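Local coordinates for protein phosphatidylinositol phosphate phosphatase (Schizosaccharomyces pombe, PDB 1I9Z) that removes the 5-phosphate from inositol polyphosphates and phosphoinositides through its magnesium-dependent catalytic domain, acting in membrane trafficking and signalling, at residues 179-182 against 183-187; 188-191 against 192-196; 228-231 against 232-235; 236-239 against 240-244. All blocks are in the same frame, centred on the assembly; numbering follows the deposited sequence.

Contact 1 (179-182 against 183-187); sequences HDYR and TIASG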
# COMPACT_ATOMS: atom_id res chain seq x y z
N HIS A 179 -4.81 -6.70 17.28
CA HIS A 179 -3.67 -6.46 18.13
C HIS A 179 -2.42 -6.29 17.24
O HIS A 179 -1.52 -5.48 17.52
CB HIS A 179 -3.47 -7.64 19.05
CG HIS A 179 -2.15 -7.61 19.76
ND1 HIS A 179 -1.13 -8.50 19.49
CD2 HIS A 179 -1.70 -6.79 20.73
CE1 HIS A 179 -0.10 -8.23 20.28
NE2 HIS A 179 -0.42 -7.20 21.05
N ASP A 180 -2.36 -7.09 16.17
CA ASP A 180 -1.22 -7.00 15.26
C ASP A 180 -1.20 -5.64 14.57
O ASP A 180 -0.15 -5.03 14.35
CB ASP A 180 -1.28 -8.10 14.16
CG ASP A 180 -0.93 -9.47 14.68
OD1 ASP A 180 -0.44 -9.58 15.81
OD2 ASP A 180 -1.17 -10.48 13.96
N TYR A 181 -2.38 -5.14 14.21
CA TYR A 181 -2.47 -3.83 13.63
C TYR A 181 -1.88 -2.81 14.58
O TYR A 181 -1.04 -1.97 14.19
CB TYR A 181 -3.96 -3.44 13.38
CG TYR A 181 -4.11 -1.96 13.13
CD1 TYR A 181 -3.80 -1.41 11.92
CD2 TYR A 181 -4.38 -1.09 14.21
CE1 TYR A 181 -3.73 -0.02 11.75
CE2 TYR A 181 -4.30 0.27 14.08
CZ TYR A 181 -3.96 0.81 12.83
OH TYR A 181 -3.78 2.13 12.68
N ARG A 182 -2.32 -2.86 15.83
CA ARG A 182 -1.84 -1.85 16.78
C ARG A 182 -0.35 -1.94 17.01
O ARG A 182 0.31 -0.91 17.14
CB ARG A 182 -2.57 -2.00 18.12
CG ARG A 182 -4.07 -1.73 17.99
CD ARG A 182 -4.67 -1.67 19.44
NE ARG A 182 -5.64 -2.72 19.70
CZ ARG A 182 -5.32 -3.96 20.03
NH1 ARG A 182 -4.06 -4.28 20.12
NH2 ARG A 182 -6.22 -4.86 20.27
N THR A 183 0.16 -3.17 17.07
CA THR A 183 1.58 -3.46 17.31
C THR A 183 2.43 -2.88 16.20
O THR A 183 3.48 -2.25 16.43
CB THR A 183 1.79 -5.00 17.42
OG1 THR A 183 1.10 -5.50 18.57
CG2 THR A 183 3.32 -5.38 17.58
N ILE A 184 1.97 -3.07 14.97
CA ILE A 184 2.70 -2.54 13.84
C ILE A 184 2.56 -1.05 13.69
O ILE A 184 3.53 -0.35 13.36
CB ILE A 184 2.22 -3.25 12.51
CG1 ILE A 184 2.56 -4.73 12.58
CG2 ILE A 184 2.79 -2.49 11.29
CD1 ILE A 184 1.78 -5.63 11.51
N ALA A 185 1.36 -0.52 13.87
CA ALA A 185 1.17 0.94 13.70
C ALA A 185 2.01 1.71 14.77
O ALA A 185 2.56 2.78 14.50
CB ALA A 185 -0.30 1.27 13.85
N SER A 186 2.10 1.16 15.97
CA SER A 186 2.93 1.82 17.00
C SER A 186 4.41 1.44 16.85
O SER A 186 5.31 2.22 17.18
CB SER A 186 2.53 1.39 18.42
OG SER A 186 1.12 1.53 18.61
N GLY A 187 4.68 0.24 16.36
CA GLY A 187 6.07 -0.20 16.31
C GLY A 187 6.94 0.12 15.12
O GLY A 187 8.18 0.11 15.23

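Contact 2 (188-191 against 192-196); sequences LRFR and RGRSI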
# COMPACT_ATOMS: atom_id res chain seq x y z
N LEU A 188 6.34 0.37 13.97
CA LEU A 188 7.12 0.66 12.78
C LEU A 188 7.71 2.07 12.92
O LEU A 188 6.97 3.05 13.11
CB LEU A 188 6.21 0.56 11.57
CG LEU A 188 6.29 -0.25 10.29
CD1 LEU A 188 7.14 -1.55 10.36
CD2 LEU A 188 4.84 -0.48 9.86
N ARG A 189 9.02 2.19 12.85
CA ARG A 189 9.64 3.51 12.96
C ARG A 189 10.77 3.57 11.98
O ARG A 189 11.56 2.64 11.93
CB ARG A 189 10.21 3.68 14.35
CG ARG A 189 9.12 3.93 15.37
CD ARG A 189 8.79 5.41 15.36
NE ARG A 189 7.87 5.72 16.45
CZ ARG A 189 6.59 5.37 16.44
NH1 ARG A 189 6.09 4.72 15.40
NH2 ARG A 189 5.83 5.63 17.48
N PHE A 190 10.83 4.64 11.19
CA PHE A 190 11.93 4.75 10.22
C PHE A 190 13.06 5.53 10.88
O PHE A 190 13.21 5.43 12.08
CB PHE A 190 11.46 5.46 8.98
CG PHE A 190 10.31 4.76 8.27
CD1 PHE A 190 9.01 5.17 8.50
CD2 PHE A 190 10.54 3.77 7.34
CE1 PHE A 190 7.92 4.62 7.77
CE2 PHE A 190 9.47 3.21 6.62
CZ PHE A 190 8.15 3.66 6.85
N ARG A 191 13.86 6.29 10.16
CA ARG A 191 14.95 7.04 10.83
C ARG A 191 14.44 8.13 11.78
O ARG A 191 13.39 8.78 11.53
CB ARG A 191 15.85 7.70 9.80
CG ARG A 191 16.37 6.64 8.82
CD ARG A 191 17.45 7.18 7.85
NE ARG A 191 18.69 7.61 8.52
CZ ARG A 191 19.60 8.42 7.97
NH1 ARG A 191 19.41 8.90 6.75
NH2 ARG A 191 20.72 8.74 8.63
N ARG A 192 15.18 8.34 12.86
CA ARG A 192 14.82 9.42 13.80
C ARG A 192 13.38 9.33 14.30
O ARG A 192 12.71 10.37 14.48
CB ARG A 192 15.00 10.78 13.14
CG ARG A 192 16.32 10.92 12.39
CD ARG A 192 16.42 12.23 11.63
NE ARG A 192 16.55 13.38 12.53
CZ ARG A 192 15.79 14.47 12.47
NH1 ARG A 192 14.83 14.56 11.55
NH2 ARG A 192 16.00 15.48 13.32
N GLY A 193 12.90 8.10 14.54
CA GLY A 193 11.56 7.93 15.06
C GLY A 193 10.40 8.32 14.16
O GLY A 193 9.30 8.42 14.64
N ARG A 194 10.63 8.55 12.87
CA ARG A 194 9.52 8.89 11.96
C ARG A 194 8.47 7.73 11.92
O ARG A 194 8.85 6.57 11.73
CB ARG A 194 10.08 9.09 10.54
CG ARG A 194 9.06 9.43 9.51
CD ARG A 194 9.55 9.05 8.08
NE ARG A 194 10.82 9.64 7.58
CZ ARG A 194 10.98 10.86 7.06
NH1 ARG A 194 9.94 11.71 6.96
NH2 ARG A 194 12.18 11.22 6.56
N SER A 195 7.18 8.02 12.06
CA SER A 195 6.15 6.99 12.05
C SER A 195 5.51 6.84 10.69
O SER A 195 5.76 7.60 9.78
CB SER A 195 5.03 7.31 13.05
OG SER A 195 4.13 8.26 12.46
N ILE A 196 4.65 5.84 10.55
CA ILE A 196 4.02 5.67 9.25
C ILE A 196 2.97 6.76 8.94
O ILE A 196 2.66 7.07 7.77
CB ILE A 196 3.30 4.26 9.13
CG1 ILE A 196 2.21 4.10 10.20
CG2 ILE A 196 4.31 3.13 9.21
CD1 ILE A 196 1.24 3.01 9.86
O HOH W 1 4.48 3.98 12.82
O HOH W 2 14.40 5.35 14.64

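Contact 3 (228-231 against 232-235); sequences LSYL and FEYD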
# COMPACT_ATOMS: atom_id res chain seq x y z
N LEU A 228 -21.80 -11.51 -3.23
CA LEU A 228 -20.68 -10.93 -2.52
C LEU A 228 -21.08 -9.91 -1.48
O LEU A 228 -20.47 -9.85 -0.40
CB LEU A 228 -19.69 -10.30 -3.52
CG LEU A 228 -19.23 -11.29 -4.59
CD1 LEU A 228 -18.13 -10.67 -5.43
CD2 LEU A 228 -18.70 -12.54 -3.90
N SER A 229 -22.10 -9.09 -1.77
CA SER A 229 -22.59 -8.10 -0.79
C SER A 229 -23.00 -8.78 0.49
O SER A 229 -22.70 -8.28 1.60
CB SER A 229 -23.81 -7.34 -1.33
OG SER A 229 -23.30 -6.42 -2.28
N TYR A 230 -23.72 -9.90 0.37
CA TYR A 230 -24.15 -10.63 1.57
C TYR A 230 -22.93 -11.14 2.33
O TYR A 230 -22.84 -11.03 3.55
CB TYR A 230 -25.02 -11.86 1.22
CG TYR A 230 -25.30 -12.74 2.40
CD1 TYR A 230 -26.22 -12.37 3.36
CD2 TYR A 230 -24.65 -13.96 2.56
CE1 TYR A 230 -26.51 -13.20 4.44
CE2 TYR A 230 -24.92 -14.78 3.64
CZ TYR A 230 -25.86 -14.40 4.58
OH TYR A 230 -26.15 -15.23 5.65
N LEU A 231 -21.97 -11.69 1.61
CA LEU A 231 -20.82 -12.20 2.34
C LEU A 231 -20.01 -11.09 3.03
O LEU A 231 -19.48 -11.31 4.11
CB LEU A 231 -19.88 -12.96 1.38
CG LEU A 231 -20.47 -14.25 0.83
CD1 LEU A 231 -19.49 -14.84 -0.25
CD2 LEU A 231 -20.64 -15.34 2.05
N PHE A 232 -19.94 -9.92 2.43
CA PHE A 232 -19.16 -8.83 2.98
C PHE A 232 -19.75 -8.39 4.31
O PHE A 232 -19.06 -7.85 5.17
CB PHE A 232 -19.07 -7.72 1.95
CG PHE A 232 -18.10 -6.62 2.33
CD1 PHE A 232 -16.71 -6.85 2.26
CD2 PHE A 232 -18.56 -5.37 2.75
CE1 PHE A 232 -15.82 -5.84 2.58
CE2 PHE A 232 -17.69 -4.35 3.09
CZ PHE A 232 -16.32 -4.57 3.01
N GLU A 233 -21.06 -8.62 4.50
CA GLU A 233 -21.70 -8.30 5.78
C GLU A 233 -21.11 -9.13 6.89
O GLU A 233 -21.22 -8.78 8.11
CB GLU A 233 -23.22 -8.60 5.76
CG GLU A 233 -24.05 -7.68 4.95
CD GLU A 233 -25.56 -8.15 4.96
OE1 GLU A 233 -26.00 -8.79 5.95
OE2 GLU A 233 -26.30 -7.87 3.97
N TYR A 234 -20.44 -10.23 6.53
CA TYR A 234 -19.85 -11.05 7.54
C TYR A 234 -18.31 -10.97 7.52
O TYR A 234 -17.66 -11.75 8.21
CB TYR A 234 -20.24 -12.47 7.32
CG TYR A 234 -21.70 -12.65 7.71
CD1 TYR A 234 -22.72 -12.39 6.82
CD2 TYR A 234 -22.02 -12.95 9.03
CE1 TYR A 234 -24.13 -12.44 7.25
CE2 TYR A 234 -23.37 -13.00 9.45
CZ TYR A 234 -24.39 -12.74 8.54
OH TYR A 234 -25.67 -12.77 9.03
N ASP A 235 -17.77 -10.04 6.75
CA ASP A 235 -16.29 -9.91 6.70
C ASP A 235 -15.78 -9.26 7.98
O ASP A 235 -16.26 -8.18 8.37
CB ASP A 235 -15.89 -9.07 5.50
CG ASP A 235 -14.41 -8.71 5.50
OD1 ASP A 235 -13.60 -9.61 5.31
OD2 ASP A 235 -14.10 -7.52 5.66
O HOH W 3 -27.06 -14.74 7.87

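Contact 4 (236-239 against 240-244); sequences QLNK and QMLTG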
# COMPACT_ATOMS: atom_id res chain seq x y z
N GLN A 236 -14.82 -9.93 8.63
CA GLN A 236 -14.25 -9.39 9.91
C GLN A 236 -13.51 -8.08 9.74
O GLN A 236 -13.60 -7.21 10.59
CB GLN A 236 -13.30 -10.42 10.51
CG GLN A 236 -14.02 -11.70 11.01
CD GLN A 236 -13.02 -12.76 11.30
OE1 GLN A 236 -11.82 -12.59 10.99
NE2 GLN A 236 -13.47 -13.87 11.90
N LEU A 237 -12.78 -7.89 8.63
CA LEU A 237 -12.08 -6.62 8.53
C LEU A 237 -13.04 -5.40 8.45
O LEU A 237 -12.83 -4.37 9.14
CB LEU A 237 -11.14 -6.61 7.31
CG LEU A 237 -10.38 -5.26 7.15
CD1 LEU A 237 -9.50 -5.00 8.40
CD2 LEU A 237 -9.45 -5.26 5.94
N ASN A 238 -14.07 -5.51 7.59
CA ASN A 238 -15.07 -4.45 7.46
C ASN A 238 -15.68 -4.15 8.83
O ASN A 238 -15.87 -2.94 9.20
CB ASN A 238 -16.18 -4.90 6.50
CG ASN A 238 -17.36 -3.90 6.43
OD1 ASN A 238 -17.21 -2.77 6.00
ND2 ASN A 238 -18.51 -4.34 6.86
N LYS A 239 -15.97 -5.21 9.56
CA LYS A 239 -16.63 -5.07 10.88
C LYS A 239 -15.73 -4.30 11.82
O LYS A 239 -16.21 -3.36 12.46
CB LYS A 239 -17.01 -6.43 11.48
CG LYS A 239 -17.80 -6.40 12.83
CD LYS A 239 -18.02 -7.89 13.31
CE LYS A 239 -18.71 -8.09 14.67
NZ LYS A 239 -18.30 -9.45 15.32
N GLN A 240 -14.44 -4.66 11.89
CA GLN A 240 -13.49 -3.95 12.79
C GLN A 240 -13.10 -2.56 12.32
O GLN A 240 -12.81 -1.69 13.15
CB GLN A 240 -12.22 -4.74 13.03
CG GLN A 240 -12.50 -6.15 13.52
CD GLN A 240 -13.32 -6.16 14.79
OE1 GLN A 240 -12.81 -5.87 15.89
NE2 GLN A 240 -14.58 -6.48 14.66
N MET A 241 -13.08 -2.32 11.01
CA MET A 241 -12.78 -0.98 10.56
C MET A 241 -13.97 -0.05 10.87
O MET A 241 -13.78 1.14 11.18
CB MET A 241 -12.48 -0.94 9.05
CG MET A 241 -11.05 -1.58 8.77
SD MET A 241 -10.69 -1.56 7.04
CE MET A 241 -10.67 0.22 6.70
N LEU A 242 -15.19 -0.57 10.77
CA LEU A 242 -16.37 0.27 11.01
C LEU A 242 -16.40 0.88 12.41
O LEU A 242 -16.92 2.01 12.62
CB LEU A 242 -17.66 -0.53 10.76
CG LEU A 242 -17.86 -0.61 9.22
CD1 LEU A 242 -19.17 -1.31 8.92
CD2 LEU A 242 -17.85 0.83 8.57
N THR A 243 -15.87 0.14 13.37
CA THR A 243 -15.81 0.63 14.74
C THR A 243 -14.58 1.50 15.07
O THR A 243 -14.43 1.94 16.22
CB THR A 243 -15.77 -0.54 15.67
OG1 THR A 243 -14.46 -1.10 15.64
CG2 THR A 243 -16.76 -1.61 15.21
N GLY A 244 -13.72 1.77 14.09
CA GLY A 244 -12.51 2.55 14.37
C GLY A 244 -11.45 1.76 15.14
O GLY A 244 -10.37 2.27 15.40

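Contact 1 (179-182 against 183-187)
T183 grips the carbonyl of H179, one helical turn earlier, with two donors. Its backbone N reaches H179 O at 2.9 Å and its hydroxyl OG1 reaches the same oxygen at 2.8 Å, the two arriving from opposite faces of the carbonyl plane. OG1 can bend back to this oxygen because it sits beside its own backbone N, chi1 -65°. The same hydroxyl lies over one face of the H179 imidazole, offset toward the rim; NE2 is 3.4 Å from OG1, but the angle is too poor for a hydrogen bond. With an alanine here the imidazole would be gone, and T183 OG1 would probably lose the ring face that lies against it. S186 repeats the pattern on R182 O, with OG and N each 3.0 Å from that oxygen and again on opposite faces. On another side of the helix the methyl of A185 makes a CH-pi contact over the ring of Y181, CB lying 4.3 Å from the ring centroid and 27° off its normal. This pair faces inward: W204 of strand 201-205 meets the Y181 ring and touches A185, and F247 meets the same ring. D180, also buried, bonds through OD2 to A168 N. The backbone bonds I184 N to D180 O and A185 N to Y181 O continue the regular alpha-helical ladder of helix 174-187, the helix of a beta-alpha-beta unit between strands 158-166 and 201-205. Chemically, the hydroxyls of T183 and S186 are satisfied by the helix's own carbonyls, while aromatic and aliphatic packing fastens its buried side to the sheet.

Contact 2 (188-191 against 192-196)
R194, F190 and R191 carry this turn. The N-H of F190 points in the carbonyl plane of R194 at R194 O, 2.8 Å away with an angle of 169° at the hydrogen, and R194 N returns a bond to R191 O at 3.1 Å from above that carbonyl's plane. R194 CD comes within 3.9 Å of F190 CD1, and the guanidinium presents its edge to F190 CB, its plane turned 70° from the phenyl ring. Starting opposite its own backbone N (chi1 180°) and bending at chi3, the R194 chain leads its NE to a salt bridge with E131; the same carboxylate oxygen accepts from R191 N. Residues 188-196 thus double back in the connection from helix 174-187 to strand 201-205, through a beta turn from R191 to R194 whose middle residues, R192 and G193, have type I'-like angles with positive phi. F190 and L188 lie against strands 127-136 and 147-155. L188 CD2 also meets I196 CG2 at 3.7 Å, both residues touching I163 of strand 158-166. One water takes a hydrogen from I196 N and donates to L188 O; a second spans G193 N and F190 O, 2.8 Å from the latter oxygen.

Contact 3 (228-231 against 232-235)
Different first torsions bring Y230 and Y234 together: the ring of Y230 leaves with CG anti to the backbone N (chi1 171°), whereas Y234 has CG anti to its carbonyl carbon (chi1 -73°), and the two phenols converge four residues apart. Y234 sends CD1 and CE1 over a face of the Y230 ring, CE1 lying 3.7 Å from Y230 CZ. The centroids are 5.3 Å apart and the planes meet at 54°, an oblique aromatic pair. Beyond the rings, a single water joins the phenol oxygens, 2.7 Å from Y234 OH and also close to Y230 OH. The edge of the Y234 ring rests in plane against a carbonyl, with CD1 3.5 Å from Y230 O.

The backbone explains why the chain can turn here. F232 N still bonds to L228 O at 2.9 Å, an alpha-helical step, but Y234 N bonds to L231 O at 2.8 Å, only three residues back and from above the carbonyl plane. Between them E233 N makes just weak bonds, to S229 O and Y230 O. The helix therefore tightens as it ends, and a type I beta turn from F232 to D235 overlaps this end, closed by D235 N to F232 O at 3.0 Å.

D235 is the N-cap of helix 236-242: its OD2 takes N238 N and also forms a salt bridge with R284 of strand 283-288. L231 also packs on V219, C222 and I223 of helix 216-224, Y230 touches C222, and L214 lies against Y230, L231 and Y234.

Contact 4 (236-239 against 240-244)
M241 N donates to L237 O at 2.8 Å, with an angle of 154° at the hydrogen and the donor nearly in line with the C=O bond. The same residues meet through their side chains: M241 SD lies 3.7 Å from L237 CG, and M241 CG is 3.8 Å from L237 CD1. A chi1 of 179° swings L237 CG away from its own N and along the helix to this thioether. L237 also touches F247 and Y210. Cut back to an alanine, L237 would probably leave M241 SD without its aliphatic partner and a gap toward those rings. L242 N bonds to N238 O at 2.9 Å, while L242 CD1 approaches the amide of N238, 3.7 Å from ND2. Q240 N reaches Q236 O at 3.0 Å, completing three successive alpha-helical bonds. K239 and Q240 run side by side, K239 CG 3.7 Å from Q240 NE2; Q240 OE1 bonds to K245. G244, at positive phi, is the first residue to leave helical angles, and its N bonds to M241 O. Helix 236-242 touches helix 174-187 through Y174, which meets Q236, K239 and Q240, and Q236 OE1 accepts from R211 N and R177 NH1. L237 touches R284 and M241 touches L286 of strand 283-288.

In the fold
The four contacts follow one another along the chain as two neighbouring pairs. Contact 1 ends where contact 2 begins, their centres 13 Å apart, carrying helix 174-187 into the turn before strand 201-205. Contacts 3 and 4 adjoin likewise, 12 Å between centres, and touch where F232 CE2 lies 3.3 Å from N238 OD1. Contacts 1 and 4 come within about 7 Å at their nearest atoms, whereas contacts 2 and 3 have centres 36 Å apart. The Q236 side chain is about 9 Å from the bound inositol 1,4-bisphosphate, against about 12 Å for D180 and about 13 Å for D235. Q236 bonds to R211 N and Y171 O, backbone atoms of pocket residues, consistent with a second-shell place.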